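Local atomic coordinates of putative lipoprotein (Bacteroides fragilis, PDB entry 3QNK), a protein that probably binds glycans at the bacterial cell surface as a SusD-family outer-membrane lipoprotein and helps pass them on for uptake, its own ligand being unknown. Residues P145-S148 with E149-Y153; A183-A186 with L187-R190; T340-R343 with Y344-T348. All blocks are in the same frame, centred on the assembly; numbering follows the deposited sequence.

Contact 1 of 3, residues P145-S148 with E149-Y153; sequences PRSS and EKECY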
loop_
_atom_site.group_PDB
_atom_site.type_symbol
_atom_site.label_atom_id
_atom_site.label_comp_id
_atom_site.label_asym_id
_atom_site.label_seq_id
_atom_site.Cartn_x
_atom_site.Cartn_y
_atom_site.Cartn_z
ATOM N N PRO B 145 -18.199 -9.959 10.783
ATOM C CA PRO B 145 -17.194 -10.768 11.476
ATOM C C PRO B 145 -16.455 -11.686 10.523
ATOM O O PRO B 145 -16.899 -11.942 9.409
ATOM C CB PRO B 145 -18.039 -11.584 12.458
ATOM C CG PRO B 145 -19.352 -11.715 11.821
ATOM C CD PRO B 145 -19.569 -10.472 11.030
ATOM N N ARG B 146 -15.343 -12.216 10.989
ATOM C CA ARG B 146 -14.589 -13.218 10.254
ATOM C C ARG B 146 -15.399 -14.511 10.219
ATOM O O ARG B 146 -16.070 -14.843 11.184
ATOM C CB ARG B 146 -13.244 -13.467 10.936
ATOM C CG ARG B 146 -12.298 -12.291 10.925
ATOM C CD ARG B 146 -11.175 -12.493 11.906
ATOM N NE ARG B 146 -10.321 -13.618 11.525
ATOM C CZ ARG B 146 -9.440 -14.198 12.330
ATOM N NH1 ARG B 146 -9.271 -13.756 13.564
ATOM N NH2 ARG B 146 -8.713 -15.221 11.901
ATOM N N SER B 147 -15.380 -15.219 9.104
ATOM C CA SER B 147 -16.028 -16.517 9.018
ATOM C C SER B 147 -15.047 -17.540 9.584
ATOM O O SER B 147 -13.870 -17.202 9.862
ATOM C CB SER B 147 -16.397 -16.840 7.575
ATOM O OG SER B 147 -17.226 -15.820 7.037
ATOM N N SER B 148 -15.520 -18.778 9.817
ATOM C CA SER B 148 -14.638 -19.830 10.311
ATOM C C SER B 148 -13.666 -20.215 9.200
ATOM O O SER B 148 -13.975 -20.033 8.016
ATOM C CB SER B 148 -15.456 -21.034 10.762
ATOM O OG SER B 148 -16.229 -21.594 9.710
ATOM N N GLU B 149 -12.511 -20.770 9.571
ATOM C CA GLU B 149 -11.542 -21.237 8.595
ATOM C C GLU B 149 -12.212 -22.269 7.650
ATOM O O GLU B 149 -11.985 -22.199 6.443
ATOM C CB GLU B 149 -10.291 -21.819 9.298
ATOM C CG GLU B 149 -9.068 -21.888 8.388
ATOM C CD GLU B 149 -7.717 -22.247 8.977
ATOM O OE1 GLU B 149 -7.695 -22.859 10.066
ATOM O OE2 GLU B 149 -6.681 -21.970 8.320
ATOM N N LYS B 150 -13.083 -23.163 8.192
ATOM C CA LYS B 150 -13.775 -24.197 7.413
ATOM C C LYS B 150 -14.629 -23.568 6.329
ATOM O O LYS B 150 -14.538 -24.000 5.175
ATOM C CB LYS B 150 -14.628 -25.135 8.298
ATOM C CG LYS B 150 -14.790 -26.549 7.707
ATOM C CD LYS B 150 -13.495 -27.415 7.843
ATOM C CE LYS B 150 -13.538 -28.784 7.176
ATOM N NZ LYS B 150 -12.226 -29.499 7.273
ATOM N N GLU B 151 -15.417 -22.519 6.686
ATOM C CA GLU B 151 -16.272 -21.756 5.770
ATOM C C GLU B 151 -15.457 -21.102 4.648
ATOM O O GLU B 151 -15.880 -21.078 3.491
ATOM C CB GLU B 151 -16.976 -20.662 6.546
ATOM C CG GLU B 151 -18.446 -20.859 6.786
ATOM C CD GLU B 151 -19.115 -19.546 7.145
ATOM O OE1 GLU B 151 -18.819 -18.984 8.230
ATOM O OE2 GLU B 151 -19.871 -19.036 6.285
ATOM N N CYS B 152 -14.297 -20.548 5.005
ATOM C CA CYS B 152 -13.391 -19.888 4.077
ATOM C C CYS B 152 -12.816 -20.918 3.091
ATOM O O CYS B 152 -12.857 -20.672 1.882
ATOM C CB CYS B 152 -12.301 -19.146 4.844
ATOM S SG CYS B 152 -12.925 -17.769 5.859
ATOM N N TYR B 153 -12.404 -22.115 3.591
ATOM C CA TYR B 153 -11.916 -23.177 2.712
ATOM C C TYR B 153 -13.044 -23.655 1.784
ATOM O O TYR B 153 -12.789 -23.901 0.607
ATOM C CB TYR B 153 -11.303 -24.337 3.504
ATOM C CG TYR B 153 -9.861 -24.090 3.882
ATOM C CD1 TYR B 153 -8.861 -24.053 2.918
ATOM C CD2 TYR B 153 -9.494 -23.891 5.205
ATOM C CE1 TYR B 153 -7.529 -23.817 3.266
ATOM C CE2 TYR B 153 -8.168 -23.671 5.565
ATOM C CZ TYR B 153 -7.188 -23.630 4.595
ATOM O OH TYR B 153 -5.898 -23.356 4.982
#
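Ser148 and Glu151 meet through one side-chain hydrogen bond: Ser148 OG accepts from Glu151 N at 3.3 Å, with an N-H...O angle of 159°. The hydroxyl is brought there by its first torsion (60°), which turns OG forward over the first turn of the helix. The main chain adds a second bond, in which Cys152 N donates to Ser148 O over 3.1 Å. Ser148 is therefore the N-cap of helix 149-166, a helix of the region that sequence places in the TPR clan. Glu151 stands where the second half of a capping box would come from, but its OE1 remains 3.7 Å from Ser148 N, long for a reciprocal bond. The other contacts are van der Waals. Glu151 CB and CG pass alongside the Ser148 hydroxyl, Glu151 CB at 3.4 Å from Ser148 OG, and the extended chain then carries Glu151 OE1 back to Ser147 CB, 3.3 Å away. On the inner flank Cys152 SG lies 4.0 Å from Ser147 CB. Cys152 also leans on Val123 of helix 101-126, and Ser147 is tied through its backbone to Val129, so that the residue before the cap is held to the loop that follows helix 101-126. Lys150 leads away from the cap to a salt bridge with Asp195.

Contact 2 of 3, residues A183-A186 with L187-R190; sequences AAYA and LKSR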
loop_
_atom_site.group_PDB
_atom_site.type_symbol
_atom_site.label_atom_id
_atom_site.label_comp_id
_atom_site.label_asym_id
_atom_site.label_seq_id
_atom_site.Cartn_x
_atom_site.Cartn_y
_atom_site.Cartn_z
ATOM N N ALA B 183 -4.866 -25.970 -13.847
ATOM C CA ALA B 183 -4.449 -25.032 -12.805
ATOM C C ALA B 183 -5.476 -25.005 -11.673
ATOM O O ALA B 183 -5.096 -25.066 -10.505
ATOM C CB ALA B 183 -4.250 -23.644 -13.396
ATOM N N ALA B 184 -6.779 -24.996 -12.020
ATOM C CA ALA B 184 -7.864 -24.980 -11.037
ATOM C C ALA B 184 -7.859 -26.264 -10.198
ATOM O O ALA B 184 -7.920 -26.175 -8.974
ATOM C CB ALA B 184 -9.199 -24.795 -11.724
ATOM N N TYR B 185 -7.720 -27.446 -10.840
ATOM C CA TYR B 185 -7.676 -28.720 -10.125
ATOM C C TYR B 185 -6.431 -28.807 -9.257
ATOM O O TYR B 185 -6.519 -29.254 -8.105
ATOM C CB TYR B 185 -7.740 -29.908 -11.094
ATOM C CG TYR B 185 -9.146 -30.351 -11.447
ATOM C CD1 TYR B 185 -9.985 -30.913 -10.486
ATOM C CD2 TYR B 185 -9.607 -30.300 -12.767
ATOM C CE1 TYR B 185 -11.278 -31.326 -10.808
ATOM C CE2 TYR B 185 -10.885 -30.751 -13.110
ATOM C CZ TYR B 185 -11.717 -31.265 -12.128
ATOM O OH TYR B 185 -12.983 -31.699 -12.459
ATOM N N ALA B 186 -5.277 -28.359 -9.792
ATOM C CA ALA B 186 -4.013 -28.342 -9.061
ATOM C C ALA B 186 -4.116 -27.431 -7.817
ATOM O O ALA B 186 -3.718 -27.868 -6.737
ATOM C CB ALA B 186 -2.879 -27.898 -9.964
ATOM N N LEU B 187 -4.721 -26.225 -7.937
ATOM C CA LEU B 187 -4.865 -25.361 -6.768
ATOM C C LEU B 187 -5.824 -25.995 -5.785
ATOM O O LEU B 187 -5.518 -25.992 -4.590
ATOM C CB LEU B 187 -5.296 -23.917 -7.116
ATOM C CG LEU B 187 -5.228 -22.846 -5.970
ATOM C CD1 LEU B 187 -3.857 -22.755 -5.346
ATOM C CD2 LEU B 187 -5.655 -21.473 -6.454
ATOM N N LYS B 188 -6.913 -26.620 -6.283
ATOM C CA LYS B 188 -7.929 -27.301 -5.484
ATOM C C LYS B 188 -7.275 -28.341 -4.586
ATOM O O LYS B 188 -7.498 -28.301 -3.374
ATOM C CB LYS B 188 -9.004 -27.943 -6.388
ATOM C CG LYS B 188 -10.381 -28.121 -5.759
ATOM C CD LYS B 188 -11.506 -28.410 -6.761
ATOM C CE LYS B 188 -12.552 -29.364 -6.193
ATOM N NZ LYS B 188 -12.303 -30.808 -6.536
ATOM N N SER B 189 -6.395 -29.211 -5.156
ATOM C CA SER B 189 -5.706 -30.273 -4.398
ATOM C C SER B 189 -4.860 -29.699 -3.244
ATOM O O SER B 189 -4.863 -30.298 -2.167
ATOM C CB SER B 189 -4.842 -31.143 -5.312
ATOM O OG SER B 189 -3.647 -30.519 -5.756
ATOM N N ARG B 190 -4.163 -28.545 -3.439
ATOM C CA ARG B 190 -3.367 -27.934 -2.366
ATOM C C ARG B 190 -4.266 -27.362 -1.281
ATOM O O ARG B 190 -4.019 -27.638 -0.101
ATOM C CB ARG B 190 -2.450 -26.845 -2.900
ATOM C CG ARG B 190 -1.410 -26.435 -1.875
ATOM C CD ARG B 190 -0.868 -25.075 -2.200
ATOM N NE ARG B 190 -0.012 -25.122 -3.381
ATOM C CZ ARG B 190 0.620 -24.076 -3.898
ATOM N NH1 ARG B 190 0.486 -22.873 -3.350
ATOM N NH2 ARG B 190 1.386 -24.221 -4.971
#
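Lys188 runs out beside the ring of Tyr185, its NZ standing obliquely to the ring at 4.4 Å from Tyr185 CE1, so the two overlap loosely as neighbours three residues apart. The lysine sets out with CG anti to the backbone N (chi1 -154°) and bends at its third and fourth torsions, which bring NZ round to a hydrogen bond with Ser204 OG of helix 198-209. At its root, Lys188 CB rests 3.3 Å from Tyr185 O. The backbone here is an unbroken alpha-helix: Leu187 N donates to Ala183 O at 2.8 Å, Lys188 N to Ala184 O, and Ser189 N to Tyr185 O at 3.0 Å. This is the middle of helix 181-194, in the region assigned by sequence to the TPR clan, and the helix is packed between others. Ala184 meets Ala163 and Thr164 of helix 149-166, while Ala183 and Leu187 meet Phe113 of helix 101-126. Ser189 adds a side-chain bond of its own. A chi1 of 74° folds its OG back toward the preceding turn, where it donates to Ala186 O over 2.8 Å, the donor tilted 22° from the carbonyl plane. Ala186 O thereby takes two donors, the second being Arg190 N in a weak bond of 3.4 Å. Ser189 OG is also bonded to Asn397 ND2, and Arg190 reaches away to a salt bridge with Glu393.

Contact 3 of 3, residues T340-R343 with Y344-T348; sequences TVDR and YLMDT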
loop_
_atom_site.group_PDB
_atom_site.type_symbol
_atom_site.label_atom_id
_atom_site.label_comp_id
_atom_site.label_asym_id
_atom_site.label_seq_id
_atom_site.Cartn_x
_atom_site.Cartn_y
_atom_site.Cartn_z
ATOM N N THR B 340 33.464 -18.463 -10.310
ATOM C CA THR B 340 33.441 -19.439 -9.222
ATOM C C THR B 340 33.192 -18.690 -7.927
ATOM O O THR B 340 33.868 -17.689 -7.641
ATOM C CB THR B 340 34.714 -20.293 -9.195
ATOM O OG1 THR B 340 34.905 -20.902 -10.479
ATOM C CG2 THR B 340 34.649 -21.377 -8.138
ATOM N N VAL B 341 32.201 -19.161 -7.159
ATOM C CA VAL B 341 31.789 -18.566 -5.886
ATOM C C VAL B 341 32.814 -18.926 -4.828
ATOM O O VAL B 341 33.147 -20.100 -4.688
ATOM C CB VAL B 341 30.357 -18.999 -5.498
ATOM C CG1 VAL B 341 29.982 -18.517 -4.099
ATOM C CG2 VAL B 341 29.350 -18.518 -6.540
ATOM N N ASP B 342 33.338 -17.906 -4.121
ATOM C CA ASP B 342 34.363 -18.032 -3.083
ATOM C C ASP B 342 33.826 -17.481 -1.764
ATOM O O ASP B 342 33.591 -16.272 -1.627
ATOM C CB ASP B 342 35.655 -17.292 -3.517
ATOM C CG ASP B 342 36.866 -17.349 -2.591
ATOM O OD1 ASP B 342 36.713 -17.795 -1.434
ATOM O OD2 ASP B 342 37.973 -16.922 -3.026
ATOM N N ARG B 343 33.661 -18.376 -0.785
ATOM C CA ARG B 343 33.149 -18.013 0.538
ATOM C C ARG B 343 34.263 -17.634 1.499
ATOM O O ARG B 343 33.968 -17.093 2.571
ATOM C CB ARG B 343 32.325 -19.152 1.139
ATOM C CG ARG B 343 31.152 -19.562 0.298
ATOM C CD ARG B 343 30.167 -18.458 0.009
ATOM N NE ARG B 343 28.997 -19.030 -0.649
ATOM C CZ ARG B 343 27.938 -18.350 -1.054
ATOM N NH1 ARG B 343 27.871 -17.039 -0.865
ATOM N NH2 ARG B 343 26.927 -18.978 -1.634
ATOM N N TYR B 344 35.538 -17.929 1.119
ATOM C CA TYR B 344 36.711 -17.619 1.933
ATOM C C TYR B 344 37.122 -16.158 1.746
ATOM O O TYR B 344 37.247 -15.439 2.730
ATOM C CB TYR B 344 37.893 -18.570 1.625
ATOM C CG TYR B 344 39.160 -18.200 2.367
ATOM C CD1 TYR B 344 39.151 -17.997 3.744
ATOM C CD2 TYR B 344 40.368 -18.049 1.696
ATOM C CE1 TYR B 344 40.300 -17.626 4.429
ATOM C CE2 TYR B 344 41.529 -17.671 2.373
ATOM C CZ TYR B 344 41.492 -17.468 3.743
ATOM O OH TYR B 344 42.628 -17.144 4.450
ATOM N N LEU B 345 37.313 -15.714 0.503
ATOM C CA LEU B 345 37.777 -14.348 0.234
ATOM C C LEU B 345 36.722 -13.377 -0.254
ATOM O O LEU B 345 36.847 -12.189 0.021
ATOM C CB LEU B 345 38.888 -14.361 -0.828
ATOM C CG LEU B 345 40.185 -15.096 -0.469
ATOM C CD1 LEU B 345 41.064 -15.273 -1.683
ATOM C CD2 LEU B 345 40.944 -14.394 0.624
HETATM N N MSE B 346 35.750 -13.857 -1.042
HETATM C CA MSE B 346 34.766 -13.043 -1.731
HETATM C C MSE B 346 33.450 -12.864 -0.951
HETATM O O MSE B 346 33.334 -11.875 -0.248
HETATM C CB MSE B 346 34.509 -13.646 -3.124
HETATM C CG MSE B 346 35.738 -13.630 -4.053
HETATM SE SE MSE B 346 36.232 -11.843 -4.642
HETATM C CE MSE B 346 34.728 -11.532 -5.771
ATOM N N ASP B 347 32.440 -13.766 -1.121
ATOM C CA ASP B 347 31.118 -13.673 -0.482
ATOM C C ASP B 347 31.153 -14.284 0.900
ATOM O O ASP B 347 30.862 -15.473 1.103
ATOM C CB ASP B 347 30.038 -14.330 -1.332
ATOM C CG ASP B 347 28.674 -13.757 -1.054
ATOM O OD1 ASP B 347 28.366 -12.679 -1.599
ATOM O OD2 ASP B 347 27.915 -14.384 -0.290
ATOM N N THR B 348 31.441 -13.420 1.850
ATOM C CA THR B 348 31.697 -13.664 3.251
ATOM C C THR B 348 30.583 -13.098 4.141
ATOM O O THR B 348 30.044 -12.032 3.822
ATOM C CB THR B 348 33.063 -13.031 3.465
ATOM O OG1 THR B 348 34.037 -14.025 3.156
ATOM C CG2 THR B 348 33.276 -12.452 4.814
#
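Asp342 bends its carboxylate forward over the backbone of Tyr344 and Leu345, closing an Asx turn at the head of a compact loop between strands 339-340 and 360-361, in the region matched by the SusD family. Its CG lies anti to the backbone N (chi1 -178°), which points OD1 at both amides. Tyr344 N comes in nearly along the C-O axis, 2.8 Å from Asp342 OD1. Leu345 N, 2.9 Å from Asp342 OD1, meets it instead from well above the carboxylate plane. Two N-H groups thus grip one oxygen and hold the carboxylate in its rotation, while OD2 rests against Leu345 CB. The carbonyl of the same aspartate closes the wider loop, Asp342 O accepting from Asp347 N five residues on at 2.8 Å; Met346 N adds a weak bond. Met346, present as selenomethionine, lies with its CG against Asp342 CB.

The side chains of Arg343 and Asp347 leave the loop in the same direction, one alongside the other. Their salt bridge joins Arg343 NH1 to Asp347 OD2 at 2.7 Å, with the oxygen at the guanidinium edge near its plane, although the two flat groups are turned 62° apart. One guanidinium face is covered by Val341 CG1, 3.6 Å above its centre. Both groups have further hydrogen-bond partners: Arg343 NH2 reaches Asn360 OD1 and Val324 O, both on strands, and Asp347 OD2 accepts from Ser355 N in a loop. At the exit Thr348 OG1 donates to Arg343 O over 3.1 Å, sitting 53° above the carbonyl plane.

Overall arrangement
Along the chain the three contacts come in series. Contacts 1 and 2 belong to the same sequence region, and their helices, 149-166 and 181-194, follow one another and pack together; their centres lie 20 Å apart and their nearest atoms about 6 Å. Contact 1 starts the first helix at the surface, whereas contact 2 is buried in the middle of the second. Contact 3 lies on the other side of the chain's centre, its own centre 49 Å from contact 1 and 42 Å from contact 2. The first two thus belong to the helical packing of the region assigned to the TPR clan, while contact 3 shapes a loop between strands 339-340 and 360-361.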